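Local coordinates for ribose ABC transporter, substrate binding protein (Conexibacter woesei, PDB 4KQ9) that probably binds ribose or a related sugar outside the cell membrane and delivers it to an ABC importer, at residues 19-24 with 93-98; 54-59 with 78-83; 66-71 with 252-257. The protein carries 1 engineered substitution. All coordinates share one frame; numbering follows the deposited sequence.

Contact 1: residues 19-24 with 93-98; sequences IPFFNR and LLADGL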
loop_
_atom_site.group_PDB
_atom_site.type_symbol
_atom_site.label_atom_id
_atom_site.label_comp_id
_atom_site.label_asym_id
_atom_site.label_seq_id
_atom_site.Cartn_x
_atom_site.Cartn_y
_atom_site.Cartn_z
ATOM N N ILE A 19 -9.262 1.492 -10.147
ATOM C CA ILE A 19 -7.933 1.433 -9.471
ATOM C C ILE A 19 -7.477 -0.013 -9.341
ATOM O O ILE A 19 -8.170 -0.852 -8.703
ATOM C CB ILE A 19 -7.957 2.098 -8.098
ATOM C CG1 ILE A 19 -8.529 3.509 -8.185
ATOM C CG2 ILE A 19 -6.548 2.074 -7.478
ATOM C CD1 ILE A 19 -9.119 3.996 -6.887
ATOM N N PRO A 20 -6.343 -0.352 -9.994
ATOM C CA PRO A 20 -5.930 -1.754 -10.017
ATOM C C PRO A 20 -5.771 -2.363 -8.612
ATOM O O PRO A 20 -6.208 -3.465 -8.367
ATOM C CB PRO A 20 -4.581 -1.696 -10.729
ATOM C CG PRO A 20 -4.817 -0.609 -11.759
ATOM C CD PRO A 20 -5.547 0.454 -10.955
ATOM N N PHE A 21 -5.172 -1.612 -7.708
ATOM C CA PHE A 21 -4.832 -2.152 -6.374
ATOM C C PHE A 21 -6.112 -2.645 -5.665
ATOM O O PHE A 21 -6.165 -3.747 -5.202
ATOM C CB PHE A 21 -4.141 -1.061 -5.599
ATOM C CG PHE A 21 -3.820 -1.433 -4.173
ATOM C CD1 PHE A 21 -2.750 -2.292 -3.892
ATOM C CD2 PHE A 21 -4.581 -0.934 -3.129
ATOM C CE1 PHE A 21 -2.444 -2.615 -2.563
ATOM C CE2 PHE A 21 -4.268 -1.254 -1.806
ATOM C CZ PHE A 21 -3.186 -2.109 -1.551
ATOM N N PHE A 22 -7.148 -1.819 -5.632
ATOM C CA PHE A 22 -8.440 -2.174 -4.973
ATOM C C PHE A 22 -9.232 -3.191 -5.726
ATOM O O PHE A 22 -9.840 -4.093 -5.121
ATOM C CB PHE A 22 -9.257 -0.932 -4.634
ATOM C CG PHE A 22 -8.553 -0.019 -3.679
ATOM C CD1 PHE A 22 -8.514 -0.308 -2.328
ATOM C CD2 PHE A 22 -7.882 1.105 -4.140
ATOM C CE1 PHE A 22 -7.800 0.482 -1.454
ATOM C CE2 PHE A 22 -7.160 1.911 -3.269
ATOM C CZ PHE A 22 -7.151 1.621 -1.913
ATOM N N ASN A 23 -9.116 -3.188 -7.055
ATOM C CA ASN A 23 -9.638 -4.278 -7.812
ATOM C C ASN A 23 -9.019 -5.595 -7.376
ATOM O O ASN A 23 -9.732 -6.566 -7.242
ATOM C CB ASN A 23 -9.502 -4.043 -9.342
ATOM C CG ASN A 23 -10.523 -3.040 -9.863
ATOM O OD1 ASN A 23 -11.603 -2.919 -9.332
ATOM N ND2 ASN A 23 -10.160 -2.289 -10.896
ATOM N N ARG A 24 -7.706 -5.640 -7.118
ATOM C CA ARG A 24 -7.044 -6.887 -6.788
ATOM C C ARG A 24 -7.404 -7.335 -5.372
ATOM O O ARG A 24 -7.473 -8.527 -5.089
ATOM C CB ARG A 24 -5.500 -6.789 -6.924
ATOM C CG ARG A 24 -4.960 -7.155 -8.330
ATOM C CD ARG A 24 -3.441 -7.444 -8.366
ATOM N NE ARG A 24 -2.612 -6.469 -7.608
ATOM C CZ ARG A 24 -2.301 -5.224 -8.001
ATOM N NH1 ARG A 24 -2.743 -4.756 -9.174
ATOM N NH2 ARG A 24 -1.537 -4.438 -7.233
ATOM N N LEU A 93 -10.955 -2.731 9.052
ATOM C CA LEU A 93 -10.374 -1.826 8.118
ATOM C C LEU A 93 -9.339 -2.563 7.268
ATOM O O LEU A 93 -8.588 -3.425 7.768
ATOM C CB LEU A 93 -9.706 -0.655 8.838
ATOM C CG LEU A 93 -10.706 0.058 9.717
ATOM C CD1 LEU A 93 -9.943 0.946 10.667
ATOM C CD2 LEU A 93 -11.722 0.775 8.825
ATOM N N LEU A 94 -9.259 -2.188 5.996
ATOM C CA LEU A 94 -8.476 -2.979 5.045
ATOM C C LEU A 94 -7.661 -2.054 4.146
ATOM O O LEU A 94 -8.229 -1.161 3.520
ATOM C CB LEU A 94 -9.418 -3.894 4.251
ATOM C CG LEU A 94 -8.739 -4.789 3.235
ATOM C CD1 LEU A 94 -7.630 -5.617 3.803
ATOM C CD2 LEU A 94 -9.679 -5.717 2.509
ATOM N N ALA A 95 -6.349 -2.283 4.117
ATOM C CA ALA A 95 -5.278 -1.538 3.372
ATOM C C ALA A 95 -4.908 -0.148 3.914
ATOM O O ALA A 95 -3.720 0.256 3.935
ATOM C CB ALA A 95 -5.565 -1.484 1.883
ATOM N N ASP A 96 -5.923 0.584 4.322
ATOM C CA ASP A 96 -5.791 1.885 4.911
ATOM C C ASP A 96 -6.671 2.000 6.151
ATOM O O ASP A 96 -7.785 1.434 6.219
ATOM C CB ASP A 96 -6.201 2.976 3.914
ATOM C CG ASP A 96 -5.225 3.111 2.759
ATOM O OD1 ASP A 96 -4.056 3.560 2.980
ATOM O OD2 ASP A 96 -5.638 2.749 1.629
ATOM N N GLY A 97 -6.183 2.774 7.103
ATOM C CA GLY A 97 -6.816 2.958 8.397
ATOM C C GLY A 97 -7.546 4.293 8.526
ATOM O O GLY A 97 -7.783 4.972 7.548
ATOM N N LEU A 98 -8.014 4.599 9.724
ATOM C CA LEU A 98 -8.724 5.853 9.987
ATOM C C LEU A 98 -7.821 6.712 10.832
ATOM O O LEU A 98 -6.755 6.250 11.316
ATOM C CB LEU A 98 -10.035 5.617 10.713
ATOM C CG LEU A 98 -11.037 4.686 10.016
ATOM C CD1 LEU A 98 -12.319 4.450 10.802
ATOM C CD2 LEU A 98 -11.345 5.154 8.609
#

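Contact 2: residues 54-59 with 78-83; sequences DSIDNA and VPTIKG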
loop_
_atom_site.group_PDB
_atom_site.type_symbol
_atom_site.label_atom_id
_atom_site.label_comp_id
_atom_site.label_asym_id
_atom_site.label_seq_id
_atom_site.Cartn_x
_atom_site.Cartn_y
_atom_site.Cartn_z
ATOM N N ASP A 54 -22.472 7.069 2.114
ATOM C CA ASP A 54 -23.831 6.594 1.845
ATOM C C ASP A 54 -23.772 5.110 1.631
ATOM O O ASP A 54 -24.699 4.354 2.012
ATOM C CB ASP A 54 -24.449 7.188 0.547
ATOM C CG ASP A 54 -24.505 8.724 0.520
ATOM O OD1 ASP A 54 -24.512 9.399 1.581
ATOM O OD2 ASP A 54 -24.563 9.258 -0.616
ATOM N N SER A 55 -22.711 4.665 0.966
ATOM C CA SER A 55 -22.671 3.248 0.615
ATOM C C SER A 55 -22.563 2.404 1.917
ATOM O O SER A 55 -23.224 1.374 2.065
ATOM C CB SER A 55 -21.544 2.966 -0.350
ATOM O OG SER A 55 -21.462 1.582 -0.604
ATOM N N ILE A 56 -21.780 2.913 2.868
ATOM C CA ILE A 56 -21.535 2.222 4.129
ATOM C C ILE A 56 -22.817 2.280 4.961
ATOM O O ILE A 56 -23.337 1.223 5.398
ATOM C CB ILE A 56 -20.387 2.894 4.896
ATOM C CG1 ILE A 56 -19.056 2.472 4.256
ATOM C CG2 ILE A 56 -20.424 2.527 6.384
ATOM C CD1 ILE A 56 -17.882 3.268 4.723
ATOM N N ASP A 57 -23.279 3.522 5.183
ATOM C CA ASP A 57 -24.566 3.802 5.884
ATOM C C ASP A 57 -25.630 2.876 5.355
ATOM O O ASP A 57 -26.405 2.311 6.096
ATOM C CB ASP A 57 -25.039 5.265 5.680
ATOM C CG ASP A 57 -24.356 6.268 6.614
ATOM O OD1 ASP A 57 -23.899 5.884 7.715
ATOM O OD2 ASP A 57 -24.267 7.476 6.255
ATOM N N ASN A 58 -25.631 2.679 4.050
ATOM C CA ASN A 58 -26.606 1.832 3.448
ATOM C C ASN A 58 -26.397 0.354 3.734
ATOM O O ASN A 58 -27.365 -0.387 4.014
ATOM C CB ASN A 58 -26.622 2.058 1.949
ATOM C CG ASN A 58 -27.497 1.057 1.247
ATOM O OD1 ASN A 58 -28.677 0.911 1.573
ATOM N ND2 ASN A 58 -26.913 0.322 0.309
ATOM N N ALA A 59 -25.144 -0.106 3.647
ATOM C CA ALA A 59 -24.883 -1.521 3.949
ATOM C C ALA A 59 -25.250 -1.826 5.402
ATOM O O ALA A 59 -25.805 -2.876 5.693
ATOM C CB ALA A 59 -23.435 -1.898 3.657
ATOM N N VAL A 78 -14.810 8.513 9.761
ATOM C CA VAL A 78 -14.825 8.150 11.167
ATOM C C VAL A 78 -16.209 8.018 11.778
ATOM O O VAL A 78 -16.526 6.972 12.355
ATOM C CB VAL A 78 -13.954 9.105 11.997
ATOM C CG1 VAL A 78 -14.210 8.937 13.488
ATOM C CG2 VAL A 78 -12.485 8.899 11.641
ATOM N N PRO A 79 -17.047 9.050 11.658
ATOM C CA PRO A 79 -18.386 8.981 12.264
ATOM C C PRO A 79 -19.230 7.817 11.774
ATOM O O PRO A 79 -19.858 7.109 12.538
ATOM C CB PRO A 79 -19.027 10.314 11.823
ATOM C CG PRO A 79 -17.872 11.229 11.726
ATOM C CD PRO A 79 -16.765 10.392 11.137
ATOM N N THR A 80 -19.219 7.614 10.484
ATOM C CA THR A 80 -19.937 6.519 9.889
ATOM C C THR A 80 -19.429 5.132 10.365
ATOM O O THR A 80 -20.185 4.268 10.742
ATOM C CB THR A 80 -19.782 6.603 8.359
ATOM O OG1 THR A 80 -19.838 7.975 7.948
ATOM C CG2 THR A 80 -20.854 5.777 7.659
ATOM N N ILE A 81 -18.127 4.915 10.349
ATOM C CA ILE A 81 -17.646 3.577 10.698
ATOM C C ILE A 81 -17.863 3.374 12.230
ATOM O O ILE A 81 -18.350 2.354 12.670
ATOM C CB ILE A 81 -16.200 3.406 10.235
ATOM C CG1 ILE A 81 -16.198 3.408 8.703
ATOM C CG2 ILE A 81 -15.631 2.118 10.830
ATOM C CD1 ILE A 81 -14.838 3.605 8.072
ATOM N N LYS A 82 -17.571 4.398 13.016
ATOM C CA LYS A 82 -17.937 4.413 14.442
ATOM C C LYS A 82 -19.422 4.099 14.635
ATOM O O LYS A 82 -19.823 3.378 15.568
ATOM C CB LYS A 82 -17.606 5.768 15.034
ATOM C CG LYS A 82 -17.592 5.777 16.540
ATOM C CD LYS A 82 -16.857 6.987 17.102
ATOM C CE LYS A 82 -17.766 8.197 17.249
ATOM N NZ LYS A 82 -17.235 9.136 18.274
ATOM N N GLY A 83 -20.238 4.586 13.712
ATOM C CA GLY A 83 -21.655 4.309 13.772
ATOM C C GLY A 83 -21.970 2.865 13.558
ATOM O O GLY A 83 -22.834 2.319 14.258
#

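Contact 3: residues 66-71 with 252-257; sequences GLIVSP and GIAIDV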
loop_
_atom_site.group_PDB
_atom_site.type_symbol
_atom_site.label_atom_id
_atom_site.label_comp_id
_atom_site.label_asym_id
_atom_site.label_seq_id
_atom_site.Cartn_x
_atom_site.Cartn_y
_atom_site.Cartn_z
ATOM N N GLY A 66 -20.974 -8.903 9.059
ATOM C CA GLY A 66 -19.670 -8.221 9.087
ATOM C C GLY A 66 -19.489 -7.210 7.968
ATOM O O GLY A 66 -20.137 -7.310 6.925
ATOM N N LEU A 67 -18.699 -6.182 8.253
ATOM C CA LEU A 67 -18.324 -5.135 7.323
ATOM C C LEU A 67 -16.804 -5.026 7.248
ATOM O O LEU A 67 -16.157 -4.856 8.284
ATOM C CB LEU A 67 -18.832 -3.794 7.808
ATOM C CG LEU A 67 -18.630 -2.516 6.973
ATOM C CD1 LEU A 67 -19.184 -2.616 5.558
ATOM C CD2 LEU A 67 -19.266 -1.324 7.654
ATOM N N ILE A 68 -16.265 -5.068 6.033
ATOM C CA ILE A 68 -14.871 -4.743 5.752
ATOM C C ILE A 68 -14.871 -3.413 4.948
ATOM O O ILE A 68 -15.706 -3.230 4.070
ATOM C CB ILE A 68 -14.215 -5.881 4.980
ATOM C CG1 ILE A 68 -14.466 -7.216 5.704
ATOM C CG2 ILE A 68 -12.741 -5.564 4.647
ATOM C CD1 ILE A 68 -13.971 -8.408 4.953
ATOM N N VAL A 69 -13.975 -2.490 5.288
ATOM C CA VAL A 69 -13.925 -1.193 4.665
ATOM C C VAL A 69 -12.510 -0.841 4.293
ATOM O O VAL A 69 -11.649 -0.809 5.155
ATOM C CB VAL A 69 -14.401 -0.065 5.601
ATOM C CG1 VAL A 69 -14.444 1.239 4.835
ATOM C CG2 VAL A 69 -15.776 -0.367 6.208
ATOM N N SER A 70 -12.276 -0.538 3.014
ATOM C CA SER A 70 -11.067 0.245 2.603
ATOM C C SER A 70 -11.490 1.727 2.460
ATOM O O SER A 70 -12.221 2.064 1.519
ATOM C CB SER A 70 -10.486 -0.253 1.291
ATOM O OG SER A 70 -10.108 -1.631 1.372
ATOM N N PRO A 71 -11.086 2.597 3.395
ATOM C CA PRO A 71 -11.663 3.951 3.450
ATOM C C PRO A 71 -11.011 4.926 2.480
ATOM O O PRO A 71 -9.791 5.072 2.467
ATOM C CB PRO A 71 -11.385 4.400 4.873
ATOM C CG PRO A 71 -10.169 3.654 5.267
ATOM C CD PRO A 71 -10.134 2.377 4.494
ATOM N N GLY A 252 -7.687 -11.822 0.894
ATOM C CA GLY A 252 -7.857 -13.158 1.463
ATOM C C GLY A 252 -7.744 -13.149 2.983
ATOM O O GLY A 252 -8.505 -13.774 3.692
ATOM N N ILE A 253 -6.764 -12.435 3.479
ATOM C CA ILE A 253 -6.507 -12.385 4.894
ATOM C C ILE A 253 -7.662 -11.708 5.605
ATOM O O ILE A 253 -8.115 -12.206 6.668
ATOM C CB ILE A 253 -5.154 -11.668 5.195
ATOM C CG1 ILE A 253 -3.983 -12.573 4.867
ATOM C CG2 ILE A 253 -5.029 -11.294 6.663
ATOM C CD1 ILE A 253 -2.638 -11.822 4.860
ATOM N N ALA A 254 -8.149 -10.592 5.091
ATOM C CA ALA A 254 -9.285 -9.926 5.713
ATOM C C ALA A 254 -10.507 -10.843 5.819
ATOM O O ALA A 254 -11.178 -10.878 6.878
ATOM C CB ALA A 254 -9.660 -8.645 4.969
ATOM N N ILE A 255 -10.761 -11.606 4.775
ATOM C CA ILE A 255 -11.871 -12.560 4.781
ATOM C C ILE A 255 -11.612 -13.659 5.833
ATOM O O ILE A 255 -12.470 -13.990 6.541
ATOM C CB ILE A 255 -12.145 -13.218 3.402
ATOM C CG1 ILE A 255 -12.796 -12.258 2.429
ATOM C CG2 ILE A 255 -13.073 -14.429 3.516
ATOM C CD1 ILE A 255 -14.037 -11.613 2.965
ATOM N N ASP A 256 -10.431 -14.228 5.849
ATOM C CA ASP A 256 -10.096 -15.233 6.830
ATOM C C ASP A 256 -10.237 -14.726 8.289
ATOM O O ASP A 256 -10.724 -15.406 9.097
ATOM C CB ASP A 256 -8.753 -15.831 6.591
ATOM C CG ASP A 256 -8.794 -17.002 5.605
ATOM O OD1 ASP A 256 -9.852 -17.641 5.400
ATOM O OD2 ASP A 256 -7.760 -17.235 5.038
ATOM N N VAL A 257 -9.778 -13.523 8.552
ATOM C CA VAL A 257 -9.963 -12.909 9.841
ATOM C C VAL A 257 -11.453 -12.800 10.209
ATOM O O VAL A 257 -11.875 -13.222 11.229
ATOM C CB VAL A 257 -9.249 -11.561 9.902
ATOM C CG1 VAL A 257 -9.545 -10.883 11.196
ATOM C CG2 VAL A 257 -7.763 -11.792 9.770
#

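Contact 1: residues 19-24 with 93-98
F21 and F22, on the first turn of helix 20-35, make a small, partly buried contact, apolar with A95 and ring edge to carboxylate with D96, just beyond the end of strand 91-94. A95 carries the apolar part: its CB lies 3.9 Å from F21 CE2, at the edge of that ring, and 4.5 Å from F22 CE1. With CG anti to the backbone N (chi1 176°), F21 extends from the helix toward the loop and brings CD2 over the centre of the F22 ring, 3.7 Å above its plane. D96 meets F22 at the ring edge. Its OD2 is 4.0 Å from F22 CZ, and carboxylate and ring planes are 41° apart. A classic gamma turn shapes this loop: A95 has a positive phi of 73°, and D96 N bonds L94 O at 3.0 Å. Helix start and strand end thus meet at the C-terminal edge of the parallel sheet, which in type I periplasmic binding proteins lines the sugar cleft between the two lobes. D96 OD2 hydrogen-bonds a bound glycerol, probably from the crystallisation liquor, which is consistent with D96 facing that pocket. F15 adds another ring against F22, while Q250 and A247 of helix 247-264 touch A95 and F21.

Contact 2: residues 54-59 with 78-83
Apolar contacts between I56 and the pair T80 and I81 form the inner side of this helix-helix packing. The two methyl groups I56 CG2 and T80 CG2 lie 3.5 Å apart, the side chains crossing at a slant. In T80, CG2 is anti to the backbone N and reaches across to helix 49-61, with OG1 beside that N. Deeper in, I56 CD1 approaches I81 CG1 at 4.3 Å; the CG1 branch of I56 runs out extended (chi2 168°) toward strand 66-69, where both isoleucines rest on V69. The two segments run nearly parallel, 11° between their directions and 9.8 Å between their axes, as expected of successive helices on one face of a Rossmann-like alpha/beta lobe. Strand 66-69 joins them: the chain leaves helix 49-61, passes through the sheet, and returns to the same face as helix 78-86. The polar-to-apolar contact lies on the exposed side. There the carboxylate of exposed D57 meets the same T80 methyl group from the solvent side, the two side chains at about a right angle. D57 OD1 is modelled only 3.0 Å from T80 CG2, short for an oxygen and a methyl carbon, and that detail is doubtful. S55 OG hydrogen-bonds S43 OG of strand 39-45; on the other helix, I81 also touches L98 and V102.

Contact 3: residues 66-71 with 252-257
No ring or flat side chain takes part where I68 meets A254 and I255; the flat group nearest I68 is the A254 peptide, whose O is 4.2 Å from I68 CD1. Otherwise aliphatic carbons meet aliphatic carbons. I68 points from strand 66-69 toward the helix and its CG1 branch is extended (chi2 174°), which puts CD1 at the helix surface, 4.3 Å from A254 CB. I255 arrives differently. Its CB points away from the strand, but the turn about CB-CG1 (chi2 -53°) swings CD1 back to 3.8 Å from I68 CD1. The two isoleucines cross at about a right angle and touch through these end methyl groups, so that one carbon of I68 serves both partners. All three residues are buried. Beside them D256 turns to a different neighbour, making a salt bridge to R36 and a hydrogen bond to Q32 through OD1. This is core packing of helix 247-264 on a face of the parallel sheet: V10 and Y12 of strand 9-15 and L94 of strand 91-94 flank I68, L94 also touches A254, and A29 and Q32 of helix 20-35 adjoin I255.

Overall arrangement
From the N terminus the chain meets 19-24, then 54-59, 66-71, 78-83, 93-98 and finally 252-257. Contact 1 closes a loop from the first helix to the end of strand 91-94, and the shorter loop of contact 2 lies wholly within it. Contact 3 crosses both, because its strand sits inside those loops and its helix returns only after the chain has passed through the four-stranded sheet of the other lobe (strands 132-136 to 220-222). Strands 66-69 and 91-94 are neighbours in the sheet, linked by L94 N to V69 O. Contacts 2 and 3 lie on opposite faces of strand 66-69, while I81 and L98 join contact 2 to contact 1.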